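Local structure of dihydroorotase (2OGJ) at residues 46-50 / 51-55; 87-91 / 92-96. The protein catalyses the zinc-dependent deacetylation of acetyl-(R)-mandelate in vitro and, less efficiently, the hydrolysis of acetyl glycolate. All blocks are in the same frame, centred on the assembly; numbering follows the deposited sequence.

Contact 1 of 2, residues 46-50 / 51-55; sequences IAAVG and SALQA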
loop_
_atom_site.group_PDB
_atom_site.type_symbol
_atom_site.label_atom_id
_atom_site.label_comp_id
_atom_site.label_asym_id
_atom_site.label_seq_id
_atom_site.Cartn_x
_atom_site.Cartn_y
_atom_site.Cartn_z
ATOM N N ILE A 46 52.389 -2.049 -25.967
ATOM C CA ILE A 46 53.504 -2.975 -25.803
ATOM C C ILE A 46 54.420 -2.976 -27.031
ATOM O O ILE A 46 54.064 -3.493 -28.090
ATOM C CB ILE A 46 52.982 -4.412 -25.548
ATOM C CG1 ILE A 46 52.007 -4.401 -24.364
ATOM C CG2 ILE A 46 54.152 -5.356 -25.284
ATOM C CD1 ILE A 46 51.273 -5.700 -24.160
ATOM N N ALA A 47 55.603 -2.389 -26.871
ATOM C CA ALA A 47 56.587 -2.304 -27.948
ATOM C C ALA A 47 57.344 -3.615 -28.066
ATOM O O ALA A 47 57.593 -4.106 -29.173
ATOM C CB ALA A 47 57.565 -1.165 -27.682
ATOM N N ALA A 48 57.698 -4.190 -26.922
ATOM C CA ALA A 48 58.425 -5.446 -26.929
ATOM C C ALA A 48 58.296 -6.248 -25.638
ATOM O O ALA A 48 57.963 -5.716 -24.580
ATOM C CB ALA A 48 59.892 -5.175 -27.223
ATOM N N VAL A 49 58.562 -7.542 -25.741
ATOM C CA VAL A 49 58.518 -8.438 -24.596
ATOM C C VAL A 49 59.627 -9.476 -24.770
ATOM O O VAL A 49 59.628 -10.252 -25.734
ATOM C CB VAL A 49 57.160 -9.158 -24.489
ATOM C CG1 VAL A 49 57.146 -10.075 -23.263
ATOM C CG2 VAL A 49 56.058 -8.134 -24.408
ATOM N N GLY A 50 60.574 -9.489 -23.837
ATOM C CA GLY A 50 61.664 -10.435 -23.941
ATOM C C GLY A 50 62.542 -10.526 -22.713
ATOM O O GLY A 50 62.460 -9.698 -21.807
ATOM N N SER A 51 63.403 -11.541 -22.717
ATOM C CA SER A 51 64.331 -11.844 -21.632
ATOM C C SER A 51 65.192 -10.670 -21.130
ATOM O O SER A 51 65.659 -10.686 -19.987
ATOM C CB SER A 51 65.224 -13.017 -22.058
ATOM O OG SER A 51 65.938 -13.553 -20.963
ATOM N N ALA A 52 65.398 -9.657 -21.967
ATOM C CA ALA A 52 66.190 -8.500 -21.554
ATOM C C ALA A 52 66.279 -7.473 -22.670
ATOM O O ALA A 52 67.266 -7.419 -23.400
ATOM C CB ALA A 52 67.587 -8.940 -21.135
ATOM N N LEU A 53 65.246 -6.647 -22.783
ATOM C CA LEU A 53 65.177 -5.633 -23.827
ATOM C C LEU A 53 66.023 -4.405 -23.522
ATOM O O LEU A 53 66.492 -4.226 -22.400
ATOM C CB LEU A 53 63.724 -5.207 -24.015
ATOM C CG LEU A 53 62.694 -6.307 -23.769
ATOM C CD1 LEU A 53 61.298 -5.710 -23.798
ATOM C CD2 LEU A 53 62.846 -7.399 -24.803
ATOM N N GLN A 54 66.215 -3.561 -24.530
ATOM C CA GLN A 54 66.979 -2.335 -24.360
ATOM C C GLN A 54 66.016 -1.179 -24.598
ATOM O O GLN A 54 65.073 -1.319 -25.374
ATOM C CB GLN A 54 68.112 -2.289 -25.356
ATOM C CG GLN A 54 69.164 -3.376 -25.190
ATOM C CD GLN A 54 68.627 -4.765 -25.466
ATOM O OE1 GLN A 54 68.079 -5.032 -26.536
ATOM N NE2 GLN A 54 68.787 -5.662 -24.502
ATOM N N ALA A 55 66.239 -0.044 -23.942
ATOM C CA ALA A 55 65.347 1.103 -24.115
ATOM C C ALA A 55 66.071 2.455 -24.184
ATOM O O ALA A 55 67.240 2.567 -23.807
ATOM C CB ALA A 55 64.301 1.123 -22.996
#
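L53 lays its forked isobutyl group back over the end of the strand that precedes it, one methyl on A48 and the other on G50. L53 CD1 sits 3.7 Å from A48 CB and 3.4 Å from A48 O, so it touches both the small side chain and its carbonyl. L53 CD2 reaches the bare backbone of G50, lying 3.4 Å from G50 CA; glycine suits the place because the leucine can meet its main chain directly. With chi1 at -32°, L53 CG stays on the backbone-N side of its residue and the fork is turned toward the strand. That strand, 46-50, is the outermost within its chain of a small mixed sheet. A classic beta bulge interrupts it, with A47 and A48 both facing L39 of the adjacent strand 36-40. L53 also touches L39, so the loop residue extends the apolar packing of the sheet. No hydrogen bond joins the two halves of the turn: although A52 N lies 2.9 Å from G50 O, the angle is poor. Beyond the turn, Q54 curls its amide back toward the loop, and Q54 NE2 makes a weak hydrogen bond of 2.6 Å to A52 O.

Contact 2 of 2, residues 87-91 / 92-96; sequences ISIRP and SECGA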
loop_
_atom_site.group_PDB
_atom_site.type_symbol
_atom_site.label_atom_id
_atom_site.label_comp_id
_atom_site.label_asym_id
_atom_site.label_seq_id
_atom_site.Cartn_x
_atom_site.Cartn_y
_atom_site.Cartn_z
ATOM N N ILE A 87 25.910 5.816 -0.343
ATOM C CA ILE A 87 26.725 4.659 0.017
ATOM C C ILE A 87 28.028 4.415 -0.745
ATOM O O ILE A 87 28.900 3.708 -0.255
ATOM C CB ILE A 87 25.837 3.363 -0.064
ATOM C CG1 ILE A 87 26.409 2.292 0.851
ATOM C CG2 ILE A 87 25.779 2.826 -1.493
ATOM C CD1 ILE A 87 26.587 2.766 2.271
ATOM N N SER A 88 28.151 5.007 -1.928
ATOM C CA SER A 88 29.320 4.844 -2.798
ATOM C C SER A 88 30.604 5.496 -2.336
ATOM O O SER A 88 30.593 6.464 -1.587
ATOM C CB SER A 88 29.031 5.392 -4.194
ATOM O OG SER A 88 28.013 4.671 -4.846
ATOM N N ILE A 89 31.719 4.952 -2.821
ATOM C CA ILE A 89 33.053 5.461 -2.529
ATOM C C ILE A 89 33.577 6.003 -3.850
ATOM O O ILE A 89 32.856 6.020 -4.843
ATOM C CB ILE A 89 34.002 4.344 -2.005
ATOM C CG1 ILE A 89 33.975 3.134 -2.933
ATOM C CG2 ILE A 89 33.598 3.935 -0.606
ATOM C CD1 ILE A 89 34.863 1.996 -2.461
ATOM N N ARG A 90 34.820 6.456 -3.880
ATOM C CA ARG A 90 35.382 6.998 -5.122
ATOM C C ARG A 90 36.124 5.903 -5.881
ATOM O O ARG A 90 36.563 4.928 -5.284
ATOM C CB ARG A 90 36.366 8.136 -4.804
ATOM C CG ARG A 90 35.772 9.300 -3.995
ATOM C CD ARG A 90 36.884 10.270 -3.635
ATOM N NE ARG A 90 36.481 11.284 -2.658
ATOM C CZ ARG A 90 35.970 12.479 -2.963
ATOM N NH1 ARG A 90 35.787 12.844 -4.239
ATOM N NH2 ARG A 90 35.636 13.313 -1.982
ATOM N N PRO A 91 36.239 6.022 -7.215
ATOM C CA PRO A 91 36.976 4.953 -7.884
ATOM C C PRO A 91 38.457 4.972 -7.497
ATOM O O PRO A 91 39.123 3.941 -7.514
ATOM C CB PRO A 91 36.733 5.223 -9.369
ATOM C CG PRO A 91 36.279 6.633 -9.415
ATOM C CD PRO A 91 35.457 6.798 -8.191
ATOM N N SER A 92 38.976 6.138 -7.124
ATOM C CA SER A 92 40.372 6.214 -6.709
ATOM C C SER A 92 40.595 5.424 -5.406
ATOM O O SER A 92 41.726 5.112 -5.065
ATOM C CB SER A 92 40.790 7.672 -6.500
ATOM O OG SER A 92 40.483 8.115 -5.190
ATOM N N GLU A 93 39.519 5.075 -4.677
ATOM C CA GLU A 93 39.621 4.377 -3.403
ATOM C C GLU A 93 39.580 2.865 -3.599
ATOM O O GLU A 93 39.863 2.106 -2.648
ATOM C CB GLU A 93 38.509 4.826 -2.456
ATOM C CG GLU A 93 38.532 6.310 -2.132
ATOM C CD GLU A 93 37.408 6.722 -1.201
ATOM O OE1 GLU A 93 36.616 5.843 -0.802
ATOM O OE2 GLU A 93 37.321 7.923 -0.870
ATOM N N CYS A 94 39.241 2.391 -4.773
ATOM C CA CYS A 94 39.166 0.950 -5.005
ATOM C C CYS A 94 39.695 0.578 -6.384
ATOM O O CYS A 94 39.528 -0.553 -6.824
ATOM C CB CYS A 94 37.714 0.502 -4.896
ATOM S SG CYS A 94 36.655 1.436 -6.049
ATOM N N GLY A 95 40.316 1.539 -7.057
ATOM C CA GLY A 95 40.851 1.308 -8.390
ATOM C C GLY A 95 42.346 1.051 -8.537
ATOM O O GLY A 95 42.907 0.182 -7.870
ATOM N N ALA A 96 42.975 1.820 -9.428
ATOM C CA ALA A 96 44.404 1.732 -9.756
ATOM C C ALA A 96 45.360 1.737 -8.577
ATOM O O ALA A 96 46.254 0.897 -8.512
ATOM C CB ALA A 96 44.780 2.843 -10.699
#
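Matching first torsions bring R90 and E93 over one another at a slant: in each, CG stands opposite the carbonyl carbon, with chi1 -57° in the arginine and -60° in the glutamate, and both chains then run out extended. The backbone beneath them forms two overlapping type I turns in the loop that leads from strand 77-78 to strand 100-106 of the TIM barrel. E93 N donates to R90 O (3.0 Å) and C94 N to P91 O (3.2 Å). Proline suits its position, since its ring holds phi near the value needed by the first inner residue of the R90-E93 turn.

E93 OE2 lies alongside the arginine's aliphatic part, 3.7 Å from R90 CD, and meets the guanidinium at its edge. The guanidinium and carboxylate planes are 63° apart, and R90 NE to E93 OE2 measures 3.9 Å, so this is a long salt bridge. The stronger partner of the arginine is E119 of the second subunit, which pairs with R90 NH1; a long, flexible cation is well suited to span that interface while its stem rests on E93.

The other carboxylate oxygen turns toward the isoleucine, with E93 OE1 3.2 Å from I89 CB. I89 is buried, its backbone hydrogen-bonded to that of H79, which ties the residue just before the turns to one of the zinc ligands following strand 77-78. P91 and C94 both pack on L103 of strand 100-106, where the compact cysteine fits against the barrel strand. At the isoleucine's far end, I89 CD1 rests 4.0 Å from C94 CB.

In the fold
The two contacts lie in series along the chain, their centres about 33 Å apart and their nearest atoms about 17 Å apart, and they share no secondary-structure element. Contact 1 is a surface feature about 31 Å from the chain centre, at the margin of the small sheet and away from the metal site. Contact 2 is partly buried, about 12 Å from that centre, in a loop between two strands of the barrel domain; the side chain of I89 is about 11 Å from a zinc ion. Their chemistry follows: the 46-55 turn relies on apolar packing without a hydrogen bond between its halves, whereas 87-96 combines main-chain turn bonds, buried apolar residues and a charged pair whose arginine also reaches another subunit.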